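Pseudoperoxidase (Leishmania major, PDB 5VIA) binds heme b, with protein ligands on both faces of the iron, and is a peroxidase-family member that probably does not act as a conventional peroxidase. Local coordinates at residues Arg39-Leu44 / Thr275-Ser280; Ala49-Glu54 / Asn133-Pro138; Val56-Ala61 / Pro122-Pro127. All coordinates share one frame; numbering follows the deposited sequence.

Contact 1: Arg39-Leu44 / Thr275-Ser280; sequences RTAFVL and TKMIES. With HEM (protoporphyrin IX containing Fe), chain B.
With CG anti to the backbone N (chi1 -177°), the chain of Met-277 runs straight out from its helix as far as SD, then bends at chi3 and sets CE beside Ala-41. In Phe-42 a similar first torsion (chi1 170°) swings the ring off helix 33-49 and over the porphyrin, which leaves the CA and CB end of this residue nearest Met-277, with the ring presenting its edge to SD. The thioether thus lies against both residues: CE sits 3.9 Å from Ala-41 CB, while SD approaches Phe-42 CA at 3.8 Å and lies near the plane of the phenyl ring. Beside this, Ile-278 adds its CG2 branch, 4.0 Å from Ala-41 CB, and its CG1 arm leads away.

The contact is entirely apolar across the two helices, with the heme as its third party. Met-277 SD is 3.6 Å from CBC of the heme, so one sulfur touches both helix and cofactor. Over one face of the Phe-42 ring lies the C pyrrole edge, CD1 meeting the heme methyl CMC at 3.5 Å and CE2 meeting the heme carbon CHC at 3.5 Å. Ser-280, just past the helix end, turns its hydroxyl back to donate to Met-277 O (OG to O, 2.6 Å).

The two helical segments pass 9.4 Å apart with their directions 52° from each other. Helix 33-49, which probably corresponds to the distal helix of heme peroxidases, packs against both the cofactor and helix 263-279, and Met-277 reaches past it to the heme; helix 85-99 adds Ala-93 against Ala-41 and Ile-94 against Ile-278, and helix 67-79 flanks Thr-40.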
loop_
_atom_site.group_PDB
_atom_site.type_symbol
_atom_site.label_atom_id
_atom_site.label_comp_id
_atom_site.label_asym_id
_atom_site.label_seq_id
_atom_site.Cartn_x
_atom_site.Cartn_y
_atom_site.Cartn_z
ATOM N N ARG A 39 1.007 2.804 2.353
ATOM C CA ARG A 39 0.063 3.077 1.280
ATOM C C ARG A 39 0.672 4.044 0.258
ATOM O O ARG A 39 0.495 3.876 -0.941
ATOM C CB ARG A 39 -1.252 3.658 1.805
ATOM C CG ARG A 39 -2.131 4.124 0.643
ATOM C CD ARG A 39 -3.591 4.337 1.012
ATOM N NE ARG A 39 -3.808 5.598 1.668
ATOM C CZ ARG A 39 -4.110 6.732 1.050
ATOM N NH1 ARG A 39 -4.218 6.776 -0.269
ATOM N NH2 ARG A 39 -4.295 7.822 1.765
ATOM N N THR A 40 1.393 5.042 0.760
ATOM C CA THR A 40 2.049 6.029 -0.088
ATOM C C THR A 40 3.004 5.413 -1.120
ATOM O O THR A 40 3.152 5.945 -2.215
ATOM C CB THR A 40 2.780 7.049 0.777
ATOM O OG1 THR A 40 1.830 7.667 1.656
ATOM C CG2 THR A 40 3.393 8.121 -0.076
ATOM N N ALA A 41 3.648 4.299 -0.786
ATOM C CA ALA A 41 4.540 3.665 -1.757
ATOM C C ALA A 41 3.725 3.175 -2.942
ATOM O O ALA A 41 4.185 3.237 -4.089
ATOM C CB ALA A 41 5.306 2.530 -1.134
ATOM N N PHE A 42 2.526 2.667 -2.655
ATOM C CA PHE A 42 1.604 2.240 -3.702
ATOM C C PHE A 42 1.010 3.415 -4.473
ATOM O O PHE A 42 0.946 3.383 -5.712
ATOM C CB PHE A 42 0.485 1.329 -3.143
ATOM C CG PHE A 42 -0.628 1.067 -4.129
ATOM C CD1 PHE A 42 -0.359 0.489 -5.372
ATOM C CD2 PHE A 42 -1.940 1.394 -3.820
ATOM C CE1 PHE A 42 -1.384 0.249 -6.284
ATOM C CE2 PHE A 42 -2.964 1.163 -4.722
ATOM C CZ PHE A 42 -2.687 0.591 -5.961
ATOM N N VAL A 43 0.564 4.449 -3.757
ATOM C CA VAL A 43 0.068 5.658 -4.417
ATOM C C VAL A 43 1.088 6.159 -5.456
ATOM O O VAL A 43 0.735 6.422 -6.618
ATOM C CB VAL A 43 -0.226 6.782 -3.390
ATOM C CG1 VAL A 43 -0.727 8.010 -4.085
ATOM C CG2 VAL A 43 -1.257 6.311 -2.359
ATOM N N LEU A 44 2.353 6.263 -5.047
ATOM C CA LEU A 44 3.383 6.813 -5.928
ATOM C C LEU A 44 3.598 5.908 -7.134
ATOM O O LEU A 44 3.643 6.379 -8.265
ATOM C CB LEU A 44 4.689 7.008 -5.157
ATOM C CG LEU A 44 4.618 8.140 -4.112
ATOM C CD1 LEU A 44 5.900 8.217 -3.308
ATOM C CD2 LEU A 44 4.330 9.469 -4.792
ATOM N N THR A 275 9.648 -4.611 -3.398
ATOM C CA THR A 275 10.819 -4.069 -4.068
ATOM C C THR A 275 10.552 -3.696 -5.538
ATOM O O THR A 275 10.922 -2.599 -5.973
ATOM C CB THR A 275 12.021 -5.036 -3.936
ATOM O OG1 THR A 275 12.520 -4.963 -2.595
ATOM C CG2 THR A 275 13.142 -4.660 -4.910
ATOM N N LYS A 276 9.928 -4.583 -6.313
ATOM C CA LYS A 276 9.579 -4.251 -7.700
ATOM C C LYS A 276 8.694 -3.007 -7.752
ATOM O O LYS A 276 8.874 -2.131 -8.600
ATOM C CB LYS A 276 8.829 -5.402 -8.374
ATOM C CG LYS A 276 9.667 -6.603 -8.828
ATOM C CD LYS A 276 8.781 -7.517 -9.699
ATOM C CE LYS A 276 9.508 -8.717 -10.321
ATOM N NZ LYS A 276 8.537 -9.642 -11.030
ATOM N N MET A 277 7.727 -2.935 -6.848
ATOM C CA MET A 277 6.834 -1.784 -6.826
ATOM C C MET A 277 7.583 -0.478 -6.610
ATOM O O MET A 277 7.357 0.490 -7.327
ATOM C CB MET A 277 5.761 -1.946 -5.743
ATOM C CG MET A 277 4.771 -0.793 -5.741
ATOM S SD MET A 277 3.519 -0.952 -4.457
ATOM C CE MET A 277 4.535 -0.759 -2.991
ATOM N N ILE A 278 8.478 -0.438 -5.624
ATOM C CA ILE A 278 9.139 0.821 -5.300
ATOM C C ILE A 278 10.268 1.154 -6.272
ATOM O O ILE A 278 10.802 2.258 -6.230
ATOM C CB ILE A 278 9.652 0.870 -3.846
ATOM C CG1 ILE A 278 10.652 -0.259 -3.574
ATOM C CG2 ILE A 278 8.465 0.806 -2.869
ATOM C CD1 ILE A 278 11.321 -0.167 -2.215
ATOM N N GLU A 279 10.625 0.203 -7.138
ATOM C CA GLU A 279 11.618 0.465 -8.187
ATOM C C GLU A 279 10.957 0.671 -9.540
ATOM O O GLU A 279 11.604 1.136 -10.487
ATOM C CB GLU A 279 12.639 -0.682 -8.286
ATOM C CG GLU A 279 13.481 -0.882 -7.024
ATOM C CD GLU A 279 14.603 -1.900 -7.204
ATOM O OE1 GLU A 279 14.638 -2.606 -8.244
ATOM O OE2 GLU A 279 15.453 -1.993 -6.296
ATOM N N SER A 280 9.673 0.333 -9.634
ATOM C CA SER A 280 8.947 0.406 -10.912
ATOM C C SER A 280 8.906 1.807 -11.509
ATOM O O SER A 280 8.688 2.803 -10.797
ATOM C CB SER A 280 7.523 -0.135 -10.770
ATOM O OG SER A 280 6.766 0.606 -9.814
HETATM C CHA HEM B . -5.940 1.258 2.620
HETATM C CHB HEM B . -8.381 -0.532 -1.200
HETATM C CHC HEM B . -4.108 -1.762 -3.150
HETATM C CHD HEM B . -1.770 -0.647 0.981
HETATM C C1A HEM B . -6.929 0.947 1.720
HETATM C C2A HEM B . -8.304 1.378 1.838
HETATM C C3A HEM B . -8.981 0.901 0.798
HETATM C C4A HEM B . -8.058 0.131 -0.032
HETATM C CMA HEM B . -10.480 1.112 0.514
HETATM C CAA HEM B . -8.860 2.284 2.959
HETATM C CBA HEM B . -8.358 3.690 2.576
HETATM C CGA HEM B . -8.783 4.760 3.558
HETATM O O1A HEM B . -10.011 4.974 3.714
HETATM O O2A HEM B . -7.892 5.423 4.156
HETATM C C1B HEM B . -7.448 -1.010 -2.097
HETATM C C2B HEM B . -7.704 -1.620 -3.381
HETATM C C3B HEM B . -6.533 -1.948 -3.947
HETATM C C4B HEM B . -5.474 -1.592 -3.005
HETATM C CMB HEM B . -9.100 -1.812 -3.994
HETATM C CAB HEM B . -6.413 -2.623 -5.337
HETATM C CBB HEM B . -5.334 -2.469 -6.113
HETATM C C1C HEM B . -3.103 -1.583 -2.216
HETATM C C2C HEM B . -1.679 -1.898 -2.389
HETATM C C3C HEM B . -1.039 -1.579 -1.231
HETATM C C4C HEM B . -2.037 -1.063 -0.306
HETATM C CMC HEM B . -1.074 -2.475 -3.699
HETATM C CAC HEM B . 0.444 -1.651 -0.800
HETATM C CBC HEM B . 1.442 -1.952 -1.643
HETATM C C1D HEM B . -2.671 -0.045 1.825
HETATM C C2D HEM B . -2.382 0.410 3.169
HETATM C C3D HEM B . -3.686 1.003 3.685
HETATM C C4D HEM B . -4.630 0.846 2.597
HETATM C CMD HEM B . -1.038 0.316 3.924
HETATM C CAD HEM B . -3.929 1.659 5.069
HETATM C CBD HEM B . -3.551 3.134 4.880
HETATM C CGD HEM B . -3.772 3.934 6.141
HETATM O O1D HEM B . -3.697 5.197 6.076
HETATM O O2D HEM B . -4.025 3.306 7.199
HETATM N NA HEM B . -6.810 0.178 0.567
HETATM N NB HEM B . -6.085 -1.016 -1.894
HETATM N NC HEM B . -3.281 -1.076 -0.925
HETATM N ND HEM B . -4.006 0.215 1.526
HETATM FE FE HEM B . -5.072 -0.370 -0.205
#

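Contact 2: Ala49-Glu54 / Asn133-Pro138; sequences AGFPAE and NVFSIP
Phe-51 drives the CD1-CE1 edge of its ring into the face of Phe-135, a T-shaped stack with the ring centroids 4.8 Å apart and the planes 82° from each other. CE1 stands 3.4 Å above the plane of the Phe-135 ring, over its centre, and is 3.5 Å from Phe-135 CG. CD1 of Phe-51 leans toward the neighbouring carbon, 3.5 Å from Phe-135 CD2. In this geometry the slightly positive ring hydrogens of Phe-51 point at the electron-rich face of its partner. Both phenylalanines have CG beside the backbone N and anti to the carbonyl carbon, and the two side chains cross at about a right angle.

Each ring is delivered by a helix boundary. Phe-51 follows Gly-50, whose positive phi (96°) closes helix 33-49 in a Schellman motif. Phe-135 immediately precedes Ser-136, the N-cap residue of helix 137-142, whose OG is hydrogen-bonded to Thr-139 OG1. The stack therefore joins the end of one helix to the approach to another.

Farther out, the backbone N of Phe-135 is held by Glu-58 OE2, and Ile-140 touches both phenylalanine side chains. Pro-127 and the Arg-124 side chain lie against Phe-135, while Asn-125 touches Phe-51 and uses ND2 to hold Ala-49 O. Ile-137, two residues past Phe-135, touches the heme and packs on Ala-242 and Glu-243 of helix 241-245.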
loop_
_atom_site.group_PDB
_atom_site.type_symbol
_atom_site.label_atom_id
_atom_site.label_comp_id
_atom_site.label_asym_id
_atom_site.label_seq_id
_atom_site.Cartn_x
_atom_site.Cartn_y
_atom_site.Cartn_z
ATOM N N ALA A 49 2.740 4.600 -12.956
ATOM C CA ALA A 49 2.259 3.617 -13.926
ATOM C C ALA A 49 1.014 4.073 -14.682
ATOM O O ALA A 49 0.572 3.405 -15.615
ATOM C CB ALA A 49 1.997 2.282 -13.235
ATOM N N GLY A 50 0.432 5.203 -14.283
ATOM C CA GLY A 50 -0.699 5.744 -15.015
ATOM C C GLY A 50 -2.034 5.338 -14.424
ATOM O O GLY A 50 -3.072 5.454 -15.086
ATOM N N PHE A 51 -2.019 4.895 -13.164
ATOM C CA PHE A 51 -3.247 4.525 -12.486
ATOM C C PHE A 51 -3.523 5.360 -11.225
ATOM O O PHE A 51 -3.852 4.783 -10.182
ATOM C CB PHE A 51 -3.205 3.041 -12.094
ATOM C CG PHE A 51 -3.132 2.094 -13.277
ATOM C CD1 PHE A 51 -4.239 1.888 -14.085
ATOM C CD2 PHE A 51 -1.961 1.404 -13.562
ATOM C CE1 PHE A 51 -4.180 1.018 -15.168
ATOM C CE2 PHE A 51 -1.888 0.530 -14.643
ATOM C CZ PHE A 51 -2.992 0.336 -15.449
ATOM N N PRO A 52 -3.423 6.708 -11.317
ATOM C CA PRO A 52 -3.849 7.459 -10.133
ATOM C C PRO A 52 -5.340 7.217 -9.936
ATOM O O PRO A 52 -6.075 7.192 -10.932
ATOM C CB PRO A 52 -3.612 8.920 -10.541
ATOM C CG PRO A 52 -3.766 8.929 -12.038
ATOM C CD PRO A 52 -3.173 7.601 -12.469
ATOM N N ALA A 53 -5.782 7.036 -8.693
ATOM C CA ALA A 53 -7.198 6.755 -8.440
ATOM C C ALA A 53 -7.963 7.986 -7.982
ATOM O O ALA A 53 -7.416 8.852 -7.294
ATOM C CB ALA A 53 -7.361 5.624 -7.424
ATOM N N GLU A 54 -9.235 8.037 -8.358
ATOM C CA GLU A 54 -10.142 9.073 -7.910
ATOM C C GLU A 54 -11.040 8.488 -6.819
ATOM O O GLU A 54 -11.488 9.196 -5.910
ATOM C CB GLU A 54 -10.973 9.562 -9.100
ATOM C CG GLU A 54 -11.549 10.946 -8.936
ATOM C CD GLU A 54 -10.517 11.942 -8.447
ATOM O OE1 GLU A 54 -9.424 12.035 -9.054
ATOM O OE2 GLU A 54 -10.802 12.627 -7.442
ATOM N N ASN A 133 -14.843 2.660 -16.140
ATOM C CA ASN A 133 -14.210 3.793 -15.463
ATOM C C ASN A 133 -13.106 3.364 -14.502
ATOM O O ASN A 133 -12.171 4.121 -14.231
ATOM C CB ASN A 133 -15.268 4.608 -14.711
ATOM C CG ASN A 133 -16.492 3.778 -14.344
ATOM O OD1 ASN A 133 -16.484 2.548 -14.462
ATOM N ND2 ASN A 133 -17.552 4.449 -13.900
ATOM N N VAL A 134 -13.225 2.145 -13.986
ATOM C CA VAL A 134 -12.231 1.607 -13.071
ATOM C C VAL A 134 -11.470 0.442 -13.697
ATOM O O VAL A 134 -12.034 -0.359 -14.439
ATOM C CB VAL A 134 -12.872 1.180 -11.734
ATOM C CG1 VAL A 134 -13.671 2.344 -11.151
ATOM C CG2 VAL A 134 -13.781 -0.012 -11.934
ATOM N N PHE A 135 -10.178 0.370 -13.419
ATOM C CA PHE A 135 -9.364 -0.744 -13.888
ATOM C C PHE A 135 -9.446 -1.887 -12.889
ATOM O O PHE A 135 -9.629 -1.652 -11.694
ATOM C CB PHE A 135 -7.916 -0.301 -14.037
ATOM C CG PHE A 135 -7.664 0.555 -15.245
ATOM C CD1 PHE A 135 -7.478 -0.026 -16.492
ATOM C CD2 PHE A 135 -7.602 1.939 -15.135
ATOM C CE1 PHE A 135 -7.232 0.756 -17.607
ATOM C CE2 PHE A 135 -7.362 2.725 -16.244
ATOM C CZ PHE A 135 -7.165 2.131 -17.484
ATOM N N SER A 136 -9.329 -3.124 -13.371
ATOM C CA SER A 136 -9.329 -4.280 -12.475
ATOM C C SER A 136 -8.081 -4.274 -11.597
ATOM O O SER A 136 -7.069 -3.634 -11.920
ATOM C CB SER A 136 -9.401 -5.582 -13.268
ATOM O OG SER A 136 -8.149 -5.830 -13.897
ATOM N N ILE A 137 -8.151 -4.992 -10.485
ATOM C CA ILE A 137 -7.017 -5.114 -9.575
ATOM C C ILE A 137 -5.757 -5.754 -10.223
ATOM O O ILE A 137 -4.665 -5.214 -10.075
ATOM C CB ILE A 137 -7.431 -5.800 -8.254
ATOM C CG1 ILE A 137 -8.364 -4.868 -7.465
ATOM C CG2 ILE A 137 -6.211 -6.163 -7.415
ATOM C CD1 ILE A 137 -8.862 -5.437 -6.128
ATOM N N PRO A 138 -5.905 -6.892 -10.937
ATOM C CA PRO A 138 -4.723 -7.454 -11.610
ATOM C C PRO A 138 -4.085 -6.495 -12.612
ATOM O O PRO A 138 -2.846 -6.435 -12.685
ATOM C CB PRO A 138 -5.288 -8.678 -12.338
ATOM C CG PRO A 138 -6.425 -9.123 -11.463
ATOM C CD PRO A 138 -7.043 -7.832 -10.965
#

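Contact 3: Val56-Ala61 / Pro122-Pro127. With HEM (protoporphyrin IX containing Fe), chain B.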
loop_
_atom_site.group_PDB
_atom_site.type_symbol
_atom_site.label_atom_id
_atom_site.label_comp_id
_atom_site.label_asym_id
_atom_site.label_seq_id
_atom_site.Cartn_x
_atom_site.Cartn_y
_atom_site.Cartn_z
ATOM N N VAL A 56 -11.779 4.877 -4.155
ATOM C CA VAL A 56 -11.317 3.605 -3.585
ATOM C C VAL A 56 -12.063 2.402 -4.150
ATOM O O VAL A 56 -11.659 1.251 -3.930
ATOM C CB VAL A 56 -11.375 3.582 -2.026
ATOM C CG1 VAL A 56 -10.501 4.685 -1.444
ATOM C CG2 VAL A 56 -12.819 3.707 -1.523
ATOM N N ASP A 57 -13.146 2.654 -4.882
ATOM C CA ASP A 57 -13.780 1.587 -5.643
ATOM C C ASP A 57 -12.760 0.961 -6.602
ATOM O O ASP A 57 -12.868 -0.219 -6.951
ATOM C CB ASP A 57 -14.995 2.109 -6.409
ATOM C CG ASP A 57 -16.263 2.090 -5.569
ATOM O OD1 ASP A 57 -16.279 1.361 -4.550
ATOM O OD2 ASP A 57 -17.241 2.788 -5.932
ATOM N N GLU A 58 -11.761 1.743 -7.003
ATOM C CA GLU A 58 -10.682 1.228 -7.862
ATOM C C GLU A 58 -9.480 0.729 -7.054
ATOM O O GLU A 58 -9.114 -0.439 -7.142
ATOM C CB GLU A 58 -10.235 2.286 -8.877
ATOM C CG GLU A 58 -9.205 1.769 -9.899
ATOM C CD GLU A 58 -8.849 2.821 -10.937
ATOM O OE1 GLU A 58 -8.121 3.774 -10.580
ATOM O OE2 GLU A 58 -9.302 2.708 -12.099
ATOM N N SER A 59 -8.867 1.625 -6.277
ATOM C CA SER A 59 -7.785 1.266 -5.370
ATOM C C SER A 59 -7.557 2.421 -4.428
ATOM O O SER A 59 -8.191 3.470 -4.571
ATOM C CB SER A 59 -6.487 0.997 -6.142
ATOM O OG SER A 59 -5.883 2.221 -6.515
ATOM N N CYS A 60 -6.649 2.255 -3.472
ATOM C CA CYS A 60 -6.351 3.348 -2.554
ATOM C C CYS A 60 -5.256 4.277 -3.079
ATOM O O CYS A 60 -4.695 5.072 -2.319
ATOM C CB CYS A 60 -5.975 2.818 -1.170
ATOM S SG CYS A 60 -4.468 1.829 -1.184
ATOM N N ALA A 61 -4.983 4.213 -4.383
ATOM C CA ALA A 61 -4.029 5.129 -4.996
ATOM C C ALA A 61 -4.614 6.524 -5.160
ATOM O O ALA A 61 -4.380 7.187 -6.174
ATOM C CB ALA A 61 -3.561 4.580 -6.371
ATOM N N PRO A 122 1.386 14.206 -14.691
ATOM C CA PRO A 122 0.538 13.081 -14.276
ATOM C C PRO A 122 -0.162 12.465 -15.494
ATOM O O PRO A 122 -0.588 13.192 -16.386
ATOM C CB PRO A 122 -0.503 13.743 -13.354
ATOM C CG PRO A 122 0.115 15.052 -12.929
ATOM C CD PRO A 122 0.965 15.485 -14.081
ATOM N N THR A 123 -0.252 11.145 -15.548
ATOM C CA THR A 123 -0.927 10.485 -16.656
ATOM C C THR A 123 -2.014 9.605 -16.087
ATOM O O THR A 123 -1.891 9.121 -14.973
ATOM C CB THR A 123 0.033 9.548 -17.413
ATOM O OG1 THR A 123 0.649 8.671 -16.467
ATOM C CG2 THR A 123 1.103 10.341 -18.142
ATOM N N ARG A 124 -3.081 9.402 -16.847
ATOM C CA ARG A 124 -4.119 8.464 -16.439
ATOM C C ARG A 124 -4.425 7.577 -17.637
ATOM O O ARG A 124 -4.858 8.060 -18.683
ATOM C CB ARG A 124 -5.372 9.214 -15.953
ATOM C CG ARG A 124 -6.639 8.370 -15.845
ATOM C CD ARG A 124 -6.624 7.458 -14.639
ATOM N NE ARG A 124 -7.819 6.610 -14.592
ATOM C CZ ARG A 124 -8.005 5.640 -13.702
ATOM N NH1 ARG A 124 -7.084 5.406 -12.774
ATOM N NH2 ARG A 124 -9.108 4.906 -13.739
ATOM N N ASN A 125 -4.149 6.285 -17.496
ATOM C CA ASN A 125 -4.496 5.321 -18.532
ATOM C C ASN A 125 -6.002 5.307 -18.775
ATOM O O ASN A 125 -6.793 5.579 -17.866
ATOM C CB ASN A 125 -4.001 3.941 -18.112
ATOM C CG ASN A 125 -2.500 3.899 -17.961
ATOM O OD1 ASN A 125 -1.781 4.603 -18.673
ATOM N ND2 ASN A 125 -2.016 3.095 -17.029
ATOM N N ILE A 126 -6.400 4.992 -19.997
ATOM C CA ILE A 126 -7.809 4.973 -20.366
ATOM C C ILE A 126 -8.235 3.543 -20.688
ATOM O O ILE A 126 -7.612 2.886 -21.524
ATOM C CB ILE A 126 -8.044 5.860 -21.604
ATOM C CG1 ILE A 126 -7.662 7.310 -21.290
ATOM C CG2 ILE A 126 -9.493 5.769 -22.078
ATOM C CD1 ILE A 126 -7.523 8.195 -22.519
ATOM N N PRO A 127 -9.291 3.049 -20.020
ATOM C CA PRO A 127 -9.754 1.675 -20.261
ATOM C C PRO A 127 -10.151 1.430 -21.708
ATOM O O PRO A 127 -10.544 2.360 -22.412
ATOM C CB PRO A 127 -10.972 1.562 -19.343
ATOM C CG PRO A 127 -10.628 2.476 -18.186
ATOM C CD PRO A 127 -9.975 3.661 -18.862
HETATM C CHA HEM B . -5.940 1.258 2.620
HETATM C CHB HEM B . -8.381 -0.532 -1.200
HETATM C CHC HEM B . -4.108 -1.762 -3.150
HETATM C CHD HEM B . -1.770 -0.647 0.981
HETATM C C1A HEM B . -6.929 0.947 1.720
HETATM C C2A HEM B . -8.304 1.378 1.838
HETATM C C3A HEM B . -8.981 0.901 0.798
HETATM C C4A HEM B . -8.058 0.131 -0.032
HETATM C CMA HEM B . -10.480 1.112 0.514
HETATM C CAA HEM B . -8.860 2.284 2.959
HETATM C CBA HEM B . -8.358 3.690 2.576
HETATM C CGA HEM B . -8.783 4.760 3.558
HETATM O O1A HEM B . -10.011 4.974 3.714
HETATM O O2A HEM B . -7.892 5.423 4.156
HETATM C C1B HEM B . -7.448 -1.010 -2.097
HETATM C C2B HEM B . -7.704 -1.620 -3.381
HETATM C C3B HEM B . -6.533 -1.948 -3.947
HETATM C C4B HEM B . -5.474 -1.592 -3.005
HETATM C CMB HEM B . -9.100 -1.812 -3.994
HETATM C CAB HEM B . -6.413 -2.623 -5.337
HETATM C CBB HEM B . -5.334 -2.469 -6.113
HETATM C C1C HEM B . -3.103 -1.583 -2.216
HETATM C C2C HEM B . -1.679 -1.898 -2.389
HETATM C C3C HEM B . -1.039 -1.579 -1.231
HETATM C C4C HEM B . -2.037 -1.063 -0.306
HETATM C CMC HEM B . -1.074 -2.475 -3.699
HETATM C CAC HEM B . 0.444 -1.651 -0.800
HETATM C CBC HEM B . 1.442 -1.952 -1.643
HETATM C C1D HEM B . -2.671 -0.045 1.825
HETATM C C2D HEM B . -2.382 0.410 3.169
HETATM C C3D HEM B . -3.686 1.003 3.685
HETATM C C4D HEM B . -4.630 0.846 2.597
HETATM C CMD HEM B . -1.038 0.316 3.924
HETATM C CAD HEM B . -3.929 1.659 5.069
HETATM C CBD HEM B . -3.551 3.134 4.880
HETATM C CGD HEM B . -3.772 3.934 6.141
HETATM O O1D HEM B . -3.697 5.197 6.076
HETATM O O2D HEM B . -4.025 3.306 7.199
HETATM N NA HEM B . -6.810 0.178 0.567
HETATM N NB HEM B . -6.085 -1.016 -1.894
HETATM N NC HEM B . -3.281 -1.076 -0.925
HETATM N ND HEM B . -4.006 0.215 1.526
HETATM FE FE HEM B . -5.072 -0.370 -0.205
#
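Glu-58 and Arg-124 reach toward each other from opposite directions and close a two-bond, end-on salt bridge. NH1 of Arg-124 donates to OE1 of Glu-58 at 2.9 Å, and NH2 of Arg-124 donates to OE2 of Glu-58 at 2.7 Å, the latter the straighter bond (N-H...O 169°). Each oxygen offers its syn lone pair, and the carboxylate lies at the guanidinium edge with the planes only 30° apart. An extended chain beyond an anti first torsion (chi1 -174°) carries the Glu-58 carboxylate out to this meeting, whereas Arg-124 bends at chi2.

Both groups have further partners. OE2 also accepts from the backbone N of Phe-135, so two donors grip that oxygen, and NH2 makes a weak additional bond to Asn-133 O. The buried carboxylate is thus matched by a positive charge and a backbone N-H.

Next along the chain, the OG of Ser-59 accepts from the N of Ala-61 at 3.1 Å, an ST turn spanning Cys-60, while Asp-57 has both carboxylate oxygens bonded, to Thr-218 OG1 and Gln-217 N. Val-56 rests its CB 3.7 Å from the heme methyl CMA. Cys-60 SG binds the heme iron at 2.5 Å, and His-159 NE2 supplies the second axial ligand: a six-coordinate histidine-cysteine heme site, unlike the classical heme peroxidases, where the distal position is left for peroxide.

Contacts 2 and 3 form one unit, their centres 3 Å apart, and contact 3 is nested along the chain within contact 2, as both are within contact 1. Their backbones are tied where Asn-125 N is hydrogen-bonded to Gly-50 O at 2.8 Å. Contact 1 lies about 14 Å from each, centre to centre, and is joined to contact 3 at the heme: Arg-39 NH1 comes 2.7 Å from Cys-60 O, a hydrogen bond to the backbone of the iron-binding residue, and Phe-42 CE2 packs 3.6 Å from Ser-59 OG. Residues 39-44 and 56-61 thus line the Cys-60 side of the cofactor together; the Phe-51 side chain of contact 2 stays about 8 Å from the heme, although Ile-137 of segment 133-138 touches it.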